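Local structure of siderophore-interacting protein (Aeromonas hydrophila, 6K2L) at residues A[25-30]-A[96-101]; A[47-52]-A[81-86]. The protein binds flavin-adenine dinucleotide and, as in other siderophore-interacting proteins, probably reduces ferric siderophores to release their iron inside the cell. The protein carries 1 engineered substitution. One frame throughout, in Å; residues are numbered along the deposited sequence.

How the interactions relate
From the N terminus, strand 25-31 comes first, and 25-30 pairs with 96-101 to close the long loop of interaction 1. Strands 46-51 and 79-89 lie within that loop, so interaction 2, between 47-52 and 81-86, is nested inside it and closes a shorter inner loop. Both pairings belong to one antiparallel barrel of the FAD-binding domain, in which strands 94-100 and 79-89 are neighbours; the backbone of Asp96 and Arg86 probably hydrogen-bonds between the contacts. Phe83 and Phe99 pack together, and the Arg86 side chain lies beside Asp98. Interaction 1 holds the pyrimidine edge of the flavin, while interaction 2 meets its N5 and O4, the ribityl chain and the phosphates.

Interaction 1 of 2, residues A[25-30]-A[96-101]; sequences LRRICL and DIDFAL. With FAD (flavin-adenine dinucleotide), chain C.
The guanidinium of Arg26 has Leu101 over one face, with CD1 of Leu101 3.7 Å from CZ of Arg26, while Arg26 NE forms a salt bridge with Asp20 and Arg26 NH1 bonds Ala112 O. Arg27 instead uses its edge: Asp98 lies in its guanidinium plane, the guanidinium and carboxylate nearly coplanar, 17° apart. The grip is side-on and two-pronged, Arg27 NE to Asp98 OD1 at 2.8 Å and Arg27 NH2 to Asp98 OD2 at 2.9 Å, with both oxygens met on their syn sides. A bend at chi3 (-41°) of Arg27 turns the guanidinium alongside the carboxylate. On the face shared by Arg26, Ile28 and Phe99, opposite Arg27 and Asp98, Ile28 CD1 approaches the Phe99 ring obliquely, 3.7 Å from Phe99 CD1; Arg26 O sits at the ring edge, near its plane, and Phe83 also meets the ring.

Between these two layers of side chains the strands run antiparallel in the barrel of the FAD-binding domain. Arg26 with Phe99 and Ile28 with Ile97 are hydrogen-bonded pairs, two backbone bonds each. In the non-hydrogen-bonded pairs Arg27-Asp98 and Leu25-Ala100, the Asp98 carbonyl and Ala100 amide turn away from strand 25-31 to the flavin: FAD N3 donates to Asp98 O at 3.0 Å, and Ala100 N to FAD O2 at 2.9 Å.

Asp96 has a salt bridge to Arg89, so both acids on the Arg27 face have basic partners. The paired charges probably favour an ionised Asp98. The acceptor and donor, two residues apart along the strand, match the imide edge of the flavin, consistent with their helping, together with Thr84, to orient the ring.

Interaction 2 of 2, residues A[47-52]-A[81-86]; sequences IKIMLP and RTFTIR. With FAD (flavin-adenine dinucleotide), chain C.
Ile47 and Phe83 satisfy each other's backbone: Ile47 N donates to Phe83 O at 2.8 Å, and Phe83 N donates back to Ile47 O. Two residues along, Ile49 N reaches Arg81 O and Arg81 N reaches Ile49 O. The intervening Lys48 and Thr82 form a non-hydrogen-bonded pair, whose outward-facing groups find other partners: Lys48 N bonds Ser124 OG, and Thr82 O accepts the ribityl hydroxyl FAD O2' at 2.9 Å. The Lys48 chain bends back so that its CE packs 3.2 Å from Thr82 OG1.

Strand 79-89 thus has one edge on strand 46-51 while its backbone and side chains serve the cofactor, an arrangement that belongs to the flavin-binding antiparallel barrel of the ferredoxin-reductase type. Here the segment 81-84 follows FAD from diphosphate to isoalloxazine. Arg81 turns at chi2 (-70°) toward the phosphates; its NE donates to FAD O1P at 3.0 Å and weakly to FAD O5', while Arg81 NH2 bonds FAD O1A at 2.9 Å. The third nitrogen, Arg81 NH1, forms a salt bridge with Glu256, so a carboxylate and both phosphates share the guanidinium.

The flavin covers one face of the Phe83 ring, FAD C10 lying over it, with the planes inclined at about 45° and Phe83 CE2 3.2 Å from FAD C2; the CD1 and CE1 side of the ring touches Ile49 CD1, which comes in obliquely. At the far end of the segment, Thr84 OG1 donates to the flavin nitrogen FAD N5 at 2.8 Å, and Thr84 N reaches FAD O4. Away from the cofactor, Ile47 CG2 meets Ile85 CD1 at 3.6 Å, the two side chains crossing at about a right angle beside Tyr38.

Interaction 1 of 2, residues A[25-30]-A[96-101]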
loop_
_atom_site.group_PDB
_atom_site.type_symbol
_atom_site.label_atom_id
_atom_site.label_comp_id
_atom_site.label_asym_id
_atom_site.label_seq_id
_atom_site.Cartn_x
_atom_site.Cartn_y
_atom_site.Cartn_z
ATOM N N LEU A 25 -6.868 17.118 -11.869
ATOM C CA LEU A 25 -6.756 15.787 -11.293
ATOM C C LEU A 25 -7.818 15.673 -10.209
ATOM O O LEU A 25 -7.749 16.349 -9.180
ATOM C CB LEU A 25 -5.349 15.531 -10.746
ATOM C CG LEU A 25 -5.100 14.025 -10.527
ATOM C CD1 LEU A 25 -5.061 13.270 -11.868
ATOM C CD2 LEU A 25 -3.865 13.736 -9.668
ATOM N N ARG A 26 -8.809 14.833 -10.442
ATOM C CA ARG A 26 -9.996 14.785 -9.597
ATOM C C ARG A 26 -10.066 13.428 -8.909
ATOM O O ARG A 26 -10.177 12.400 -9.579
ATOM C CB ARG A 26 -11.251 15.051 -10.431
ATOM C CG ARG A 26 -12.522 15.060 -9.616
ATOM C CD ARG A 26 -13.695 15.563 -10.433
ATOM N NE ARG A 26 -13.714 17.026 -10.399
ATOM C CZ ARG A 26 -14.232 17.796 -11.346
ATOM N NH1 ARG A 26 -14.808 17.248 -12.410
ATOM N NH2 ARG A 26 -14.179 19.111 -11.222
ATOM N N ARG A 27 -9.973 13.427 -7.584
ATOM C CA ARG A 27 -9.990 12.205 -6.780
ATOM C C ARG A 27 -11.432 11.891 -6.408
ATOM O O ARG A 27 -12.049 12.610 -5.606
ATOM C CB ARG A 27 -9.147 12.364 -5.515
ATOM C CG ARG A 27 -9.282 11.205 -4.513
ATOM C CD ARG A 27 -8.028 11.062 -3.620
ATOM N NE ARG A 27 -6.822 11.256 -4.416
ATOM C CZ ARG A 27 -5.708 11.851 -3.993
ATOM N NH1 ARG A 27 -5.619 12.309 -2.744
ATOM N NH2 ARG A 27 -4.682 11.983 -4.839
ATOM N N ILE A 28 -11.967 10.815 -6.979
ATOM C CA ILE A 28 -13.325 10.374 -6.717
ATOM C C ILE A 28 -13.248 9.185 -5.775
ATOM O O ILE A 28 -12.524 8.217 -6.035
ATOM C CB ILE A 28 -14.050 10.016 -8.017
ATOM C CG1 ILE A 28 -14.228 11.276 -8.875
ATOM C CG2 ILE A 28 -15.334 9.345 -7.692
ATOM C CD1 ILE A 28 -14.711 10.993 -10.309
ATOM N N CYS A 29 -13.941 9.283 -4.653
ATOM C CA CYS A 29 -13.900 8.255 -3.629
ATOM C C CYS A 29 -15.191 7.462 -3.689
ATOM O O CYS A 29 -16.280 8.024 -3.563
ATOM C CB CYS A 29 -13.717 8.870 -2.248
ATOM S SG CYS A 29 -14.027 7.660 -0.959
ATOM N N LEU A 30 -15.071 6.167 -3.886
ATOM C CA LEU A 30 -16.196 5.297 -4.136
ATOM C C LEU A 30 -16.336 4.339 -2.969
ATOM O O LEU A 30 -15.353 3.958 -2.331
ATOM C CB LEU A 30 -15.996 4.536 -5.431
ATOM C CG LEU A 30 -15.921 5.466 -6.646
ATOM C CD1 LEU A 30 -14.889 4.939 -7.600
ATOM C CD2 LEU A 30 -17.252 5.503 -7.301
ATOM N N ASP A 96 -10.382 4.870 -3.970
ATOM C CA ASP A 96 -10.106 6.150 -4.628
ATOM C C ASP A 96 -9.622 5.952 -6.055
ATOM O O ASP A 96 -8.643 5.246 -6.292
ATOM C CB ASP A 96 -9.009 6.924 -3.881
ATOM C CG ASP A 96 -9.506 7.555 -2.617
ATOM O OD1 ASP A 96 -10.744 7.655 -2.471
ATOM O OD2 ASP A 96 -8.663 7.947 -1.766
ATOM N N ILE A 97 -10.257 6.619 -7.003
ATOM C CA ILE A 97 -9.740 6.679 -8.363
ATOM C C ILE A 97 -9.509 8.134 -8.734
ATOM O O ILE A 97 -10.413 8.959 -8.551
ATOM C CB ILE A 97 -10.703 6.029 -9.361
ATOM C CG1 ILE A 97 -10.997 4.602 -8.930
ATOM C CG2 ILE A 97 -10.075 6.046 -10.735
ATOM C CD1 ILE A 97 -12.161 3.963 -9.752
ATOM N N ASP A 98 -8.317 8.446 -9.280
ATOM C CA ASP A 98 -7.967 9.809 -9.699
ATOM C C ASP A 98 -8.071 9.983 -11.219
ATOM O O ASP A 98 -7.338 9.333 -11.979
ATOM C CB ASP A 98 -6.551 10.176 -9.268
ATOM C CG ASP A 98 -6.390 10.338 -7.760
ATOM O OD1 ASP A 98 -7.384 10.250 -6.989
ATOM O OD2 ASP A 98 -5.223 10.572 -7.346
ATOM N N PHE A 99 -8.926 10.909 -11.653
ATOM C CA PHE A 99 -9.224 11.159 -13.065
ATOM C C PHE A 99 -8.434 12.360 -13.585
ATOM O O PHE A 99 -8.540 13.460 -13.026
ATOM C CB PHE A 99 -10.733 11.410 -13.240
ATOM C CG PHE A 99 -11.555 10.161 -13.199
ATOM C CD1 PHE A 99 -11.818 9.518 -11.984
ATOM C CD2 PHE A 99 -12.044 9.594 -14.370
ATOM C CE1 PHE A 99 -12.550 8.339 -11.946
ATOM C CE2 PHE A 99 -12.786 8.416 -14.332
ATOM C CZ PHE A 99 -13.040 7.797 -13.124
ATOM N N ALA A 100 -7.659 12.160 -14.660
ATOM C CA ALA A 100 -6.993 13.277 -15.348
ATOM C C ALA A 100 -8.032 14.007 -16.196
ATOM O O ALA A 100 -8.398 13.549 -17.277
ATOM C CB ALA A 100 -5.826 12.791 -16.207
ATOM N N LEU A 101 -8.513 15.150 -15.701
ATOM C CA LEU A 101 -9.552 15.932 -16.381
ATOM C C LEU A 101 -9.065 16.444 -17.736
ATOM O O LEU A 101 -7.904 16.837 -17.888
ATOM C CB LEU A 101 -9.989 17.114 -15.495
ATOM C CG LEU A 101 -10.745 16.836 -14.176
ATOM C CD1 LEU A 101 -11.284 18.111 -13.540
ATOM C CD2 LEU A 101 -11.872 15.789 -14.346
HETATM P PA FAD C . -11.499 8.490 -24.548
HETATM O O1A FAD C . -12.942 8.264 -24.872
HETATM O O2A FAD C . -10.627 7.231 -24.460
HETATM O O5B FAD C . -10.708 9.426 -25.610
HETATM C C5B FAD C . -11.261 10.672 -26.084
HETATM C C4B FAD C . -10.190 11.610 -26.603
HETATM O O4B FAD C . -9.530 12.273 -25.501
HETATM C C3B FAD C . -9.070 11.002 -27.443
HETATM O O3B FAD C . -8.672 11.916 -28.463
HETATM C C2B FAD C . -7.959 10.766 -26.410
HETATM O O2B FAD C . -6.633 10.783 -26.934
HETATM C C1B FAD C . -8.147 11.958 -25.478
HETATM N N9A FAD C . -7.813 11.662 -24.107
HETATM C C8A FAD C . -8.102 10.510 -23.420
HETATM N N7A FAD C . -7.712 10.524 -22.166
HETATM C C5A FAD C . -7.138 11.780 -22.019
HETATM C C6A FAD C . -6.535 12.421 -20.923
HETATM N N6A FAD C . -6.438 11.872 -19.711
HETATM N N1A FAD C . -6.050 13.675 -21.114
HETATM C C2A FAD C . -6.163 14.228 -22.326
HETATM N N3A FAD C . -6.724 13.721 -23.431
HETATM C C4A FAD C . -7.198 12.492 -23.207
HETATM N N1 FAD C . -6.250 7.665 -16.798
HETATM C C2 FAD C . -6.576 8.411 -15.701
HETATM O O2 FAD C . -7.092 9.526 -15.801
HETATM N N3 FAD C . -6.315 7.922 -14.431
HETATM C C4 FAD C . -5.738 6.712 -14.132
HETATM O O4 FAD C . -5.564 6.383 -12.958
HETATM C C4X FAD C . -5.407 5.917 -15.302
HETATM N N5 FAD C . -4.853 4.724 -15.111
HETATM C C5X FAD C . -4.534 3.981 -16.220
HETATM C C6 FAD C . -3.932 2.743 -16.039
HETATM C C7 FAD C . -3.563 1.956 -17.127
HETATM C C7M FAD C . -2.935 0.608 -16.881
HETATM C C8 FAD C . -3.837 2.408 -18.433
HETATM C C8M FAD C . -3.497 1.567 -19.639
HETATM C C9 FAD C . -4.456 3.640 -18.615
HETATM C C9A FAD C . -4.796 4.432 -17.527
HETATM N N10 FAD C . -5.384 5.703 -17.692
HETATM C C10 FAD C . -5.694 6.482 -16.595
HETATM C "C1'" FAD C . -5.644 6.234 -19.042
HETATM C "C2'" FAD C . -7.125 6.293 -19.425
HETATM O "O2'" FAD C . -7.663 4.989 -19.662
HETATM C "C3'" FAD C . -7.262 7.145 -20.690
HETATM O "O3'" FAD C . -7.048 8.510 -20.336
HETATM C "C4'" FAD C . -8.608 7.018 -21.402
HETATM O "O4'" FAD C . -8.426 7.354 -22.780
HETATM C "C5'" FAD C . -9.662 7.890 -20.754
HETATM O "O5'" FAD C . -10.941 7.606 -21.348
HETATM P P FAD C . -11.937 8.762 -21.753
HETATM O O1P FAD C . -13.295 8.083 -21.970
HETATM O O2P FAD C . -11.937 9.861 -20.789
HETATM O O3P FAD C . -11.369 9.260 -23.162
#

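Interaction 2 of 2, residues A[47-52]-A[81-86]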
loop_
_atom_site.group_PDB
_atom_site.type_symbol
_atom_site.label_atom_id
_atom_site.label_comp_id
_atom_site.label_asym_id
_atom_site.label_seq_id
_atom_site.Cartn_x
_atom_site.Cartn_y
_atom_site.Cartn_z
ATOM N N ILE A 47 -7.598 -1.403 -12.821
ATOM C CA ILE A 47 -8.945 -1.934 -12.884
ATOM C C ILE A 47 -9.546 -1.511 -14.216
ATOM O O ILE A 47 -9.055 -0.599 -14.893
ATOM C CB ILE A 47 -9.829 -1.444 -11.724
ATOM C CG1 ILE A 47 -9.697 0.069 -11.533
ATOM C CG2 ILE A 47 -9.459 -2.146 -10.449
ATOM C CD1 ILE A 47 -10.713 0.631 -10.525
ATOM N N LYS A 48 -10.623 -2.188 -14.580
ATOM C CA LYS A 48 -11.519 -1.741 -15.628
ATOM C C LYS A 48 -12.720 -1.106 -14.945
ATOM O O LYS A 48 -13.317 -1.723 -14.057
ATOM C CB LYS A 48 -11.966 -2.912 -16.500
ATOM C CG LYS A 48 -10.849 -3.643 -17.214
ATOM C CD LYS A 48 -9.895 -2.662 -17.884
ATOM C CE LYS A 48 -9.303 -3.237 -19.156
ATOM N NZ LYS A 48 -10.395 -3.385 -20.190
ATOM N N ILE A 49 -13.054 0.135 -15.326
ATOM C CA ILE A 49 -14.351 0.705 -14.980
ATOM C C ILE A 49 -15.300 0.466 -16.148
ATOM O O ILE A 49 -14.897 0.458 -17.325
ATOM C CB ILE A 49 -14.262 2.206 -14.610
ATOM C CG1 ILE A 49 -14.080 3.084 -15.842
ATOM C CG2 ILE A 49 -13.224 2.450 -13.533
ATOM C CD1 ILE A 49 -14.295 4.590 -15.564
ATOM N N MET A 50 -16.551 0.205 -15.818
ATOM C CA MET A 50 -17.564 -0.133 -16.802
ATOM C C MET A 50 -18.571 1.002 -16.799
ATOM O O MET A 50 -19.224 1.265 -15.785
ATOM C CB MET A 50 -18.218 -1.474 -16.473
ATOM C CG MET A 50 -17.273 -2.662 -16.633
ATOM S SD MET A 50 -17.822 -4.232 -15.872
ATOM C CE MET A 50 -16.916 -4.161 -14.327
ATOM N N LEU A 51 -18.658 1.680 -17.891
ATOM C CA LEU A 51 -19.557 2.787 -18.090
ATOM C C LEU A 51 -20.689 2.363 -19.020
ATOM O O LEU A 51 -20.523 1.452 -19.838
ATOM C CB LEU A 51 -18.811 3.992 -18.684
ATOM C CG LEU A 51 -17.714 4.491 -17.720
ATOM C CD1 LEU A 51 -16.449 5.011 -18.441
ATOM C CD2 LEU A 51 -18.242 5.551 -16.763
ATOM N N PRO A 52 -21.855 2.974 -18.880
ATOM C CA PRO A 52 -22.946 2.733 -19.825
ATOM C C PRO A 52 -22.580 3.134 -21.247
ATOM O O PRO A 52 -21.777 4.035 -21.484
ATOM C CB PRO A 52 -24.073 3.621 -19.284
ATOM C CG PRO A 52 -23.340 4.656 -18.393
ATOM C CD PRO A 52 -22.257 3.862 -17.778
ATOM N N ARG A 81 -13.016 1.272 -19.565
ATOM C CA ARG A 81 -11.797 2.068 -19.533
ATOM C C ARG A 81 -10.894 1.516 -18.447
ATOM O O ARG A 81 -11.372 1.024 -17.427
ATOM C CB ARG A 81 -12.070 3.555 -19.255
ATOM C CG ARG A 81 -12.880 4.268 -20.343
ATOM C CD ARG A 81 -12.083 4.428 -21.586
ATOM N NE ARG A 81 -12.726 5.246 -22.615
ATOM C CZ ARG A 81 -13.441 4.749 -23.629
ATOM N NH1 ARG A 81 -13.632 3.446 -23.712
ATOM N NH2 ARG A 81 -13.937 5.547 -24.568
ATOM N N THR A 82 -9.583 1.644 -18.643
ATOM C CA THR A 82 -8.612 1.220 -17.645
ATOM C C THR A 82 -8.238 2.378 -16.729
ATOM O O THR A 82 -7.958 3.482 -17.201
ATOM C CB THR A 82 -7.360 0.666 -18.309
ATOM O OG1 THR A 82 -7.746 -0.393 -19.184
ATOM C CG2 THR A 82 -6.406 0.105 -17.232
ATOM N N PHE A 83 -8.223 2.125 -15.422
ATOM C CA PHE A 83 -7.862 3.152 -14.451
ATOM C C PHE A 83 -7.074 2.509 -13.327
ATOM O O PHE A 83 -6.981 1.292 -13.218
ATOM C CB PHE A 83 -9.097 3.899 -13.901
ATOM C CG PHE A 83 -9.577 4.987 -14.823
ATOM C CD1 PHE A 83 -10.346 4.674 -15.928
ATOM C CD2 PHE A 83 -9.219 6.301 -14.608
ATOM C CE1 PHE A 83 -10.750 5.626 -16.781
ATOM C CE2 PHE A 83 -9.602 7.263 -15.475
ATOM C CZ PHE A 83 -10.378 6.928 -16.570
ATOM N N THR A 84 -6.480 3.350 -12.509
ATOM C CA THR A 84 -5.624 2.938 -11.420
ATOM C C THR A 84 -6.413 3.074 -10.128
ATOM O O THR A 84 -7.111 4.074 -9.938
ATOM C CB THR A 84 -4.398 3.843 -11.390
ATOM O OG1 THR A 84 -3.755 3.767 -12.666
ATOM C CG2 THR A 84 -3.412 3.473 -10.229
ATOM N N ILE A 85 -6.338 2.063 -9.265
ATOM C CA ILE A 85 -6.764 2.209 -7.873
ATOM C C ILE A 85 -5.735 3.093 -7.182
ATOM O O ILE A 85 -4.634 2.629 -6.883
ATOM C CB ILE A 85 -6.867 0.858 -7.157
ATOM C CG1 ILE A 85 -7.916 -0.036 -7.816
ATOM C CG2 ILE A 85 -7.163 1.092 -5.702
ATOM C CD1 ILE A 85 -8.000 -1.436 -7.209
ATOM N N ARG A 86 -6.084 4.364 -6.938
ATOM C CA ARG A 86 -5.166 5.294 -6.267
ATOM C C ARG A 86 -4.968 4.929 -4.799
ATOM O O ARG A 86 -3.828 4.881 -4.328
ATOM C CB ARG A 86 -5.671 6.737 -6.388
ATOM C CG ARG A 86 -4.896 7.766 -5.557
ATOM C CD ARG A 86 -3.496 7.997 -6.113
ATOM N NE ARG A 86 -2.676 8.866 -5.281
ATOM C CZ ARG A 86 -2.076 8.458 -4.167
ATOM N NH1 ARG A 86 -2.254 7.193 -3.756
ATOM N NH2 ARG A 86 -1.323 9.308 -3.456
HETATM P PA FAD C . -11.499 8.490 -24.548
HETATM O O1A FAD C . -12.942 8.264 -24.872
HETATM O O2A FAD C . -10.627 7.231 -24.460
HETATM O O5B FAD C . -10.708 9.426 -25.610
HETATM C C5B FAD C . -11.261 10.672 -26.084
HETATM C C4B FAD C . -10.190 11.610 -26.603
HETATM O O4B FAD C . -9.530 12.273 -25.501
HETATM C C3B FAD C . -9.070 11.002 -27.443
HETATM O O3B FAD C . -8.672 11.916 -28.463
HETATM C C2B FAD C . -7.959 10.766 -26.410
HETATM O O2B FAD C . -6.633 10.783 -26.934
HETATM C C1B FAD C . -8.147 11.958 -25.478
HETATM N N9A FAD C . -7.813 11.662 -24.107
HETATM C C8A FAD C . -8.102 10.510 -23.420
HETATM N N7A FAD C . -7.712 10.524 -22.166
HETATM C C5A FAD C . -7.138 11.780 -22.019
HETATM C C6A FAD C . -6.535 12.421 -20.923
HETATM N N6A FAD C . -6.438 11.872 -19.711
HETATM N N1A FAD C . -6.050 13.675 -21.114
HETATM C C2A FAD C . -6.163 14.228 -22.326
HETATM N N3A FAD C . -6.724 13.721 -23.431
HETATM C C4A FAD C . -7.198 12.492 -23.207
HETATM N N1 FAD C . -6.250 7.665 -16.798
HETATM C C2 FAD C . -6.576 8.411 -15.701
HETATM O O2 FAD C . -7.092 9.526 -15.801
HETATM N N3 FAD C . -6.315 7.922 -14.431
HETATM C C4 FAD C . -5.738 6.712 -14.132
HETATM O O4 FAD C . -5.564 6.383 -12.958
HETATM C C4X FAD C . -5.407 5.917 -15.302
HETATM N N5 FAD C . -4.853 4.724 -15.111
HETATM C C5X FAD C . -4.534 3.981 -16.220
HETATM C C6 FAD C . -3.932 2.743 -16.039
HETATM C C7 FAD C . -3.563 1.956 -17.127
HETATM C C7M FAD C . -2.935 0.608 -16.881
HETATM C C8 FAD C . -3.837 2.408 -18.433
HETATM C C8M FAD C . -3.497 1.567 -19.639
HETATM C C9 FAD C . -4.456 3.640 -18.615
HETATM C C9A FAD C . -4.796 4.432 -17.527
HETATM N N10 FAD C . -5.384 5.703 -17.692
HETATM C C10 FAD C . -5.694 6.482 -16.595
HETATM C "C1'" FAD C . -5.644 6.234 -19.042
HETATM C "C2'" FAD C . -7.125 6.293 -19.425
HETATM O "O2'" FAD C . -7.663 4.989 -19.662
HETATM C "C3'" FAD C . -7.262 7.145 -20.690
HETATM O "O3'" FAD C . -7.048 8.510 -20.336
HETATM C "C4'" FAD C . -8.608 7.018 -21.402
HETATM O "O4'" FAD C . -8.426 7.354 -22.780
HETATM C "C5'" FAD C . -9.662 7.890 -20.754
HETATM O "O5'" FAD C . -10.941 7.606 -21.348
HETATM P P FAD C . -11.937 8.762 -21.753
HETATM O O1P FAD C . -13.295 8.083 -21.970
HETATM O O2P FAD C . -11.937 9.861 -20.789
HETATM O O3P FAD C . -11.369 9.260 -23.162
#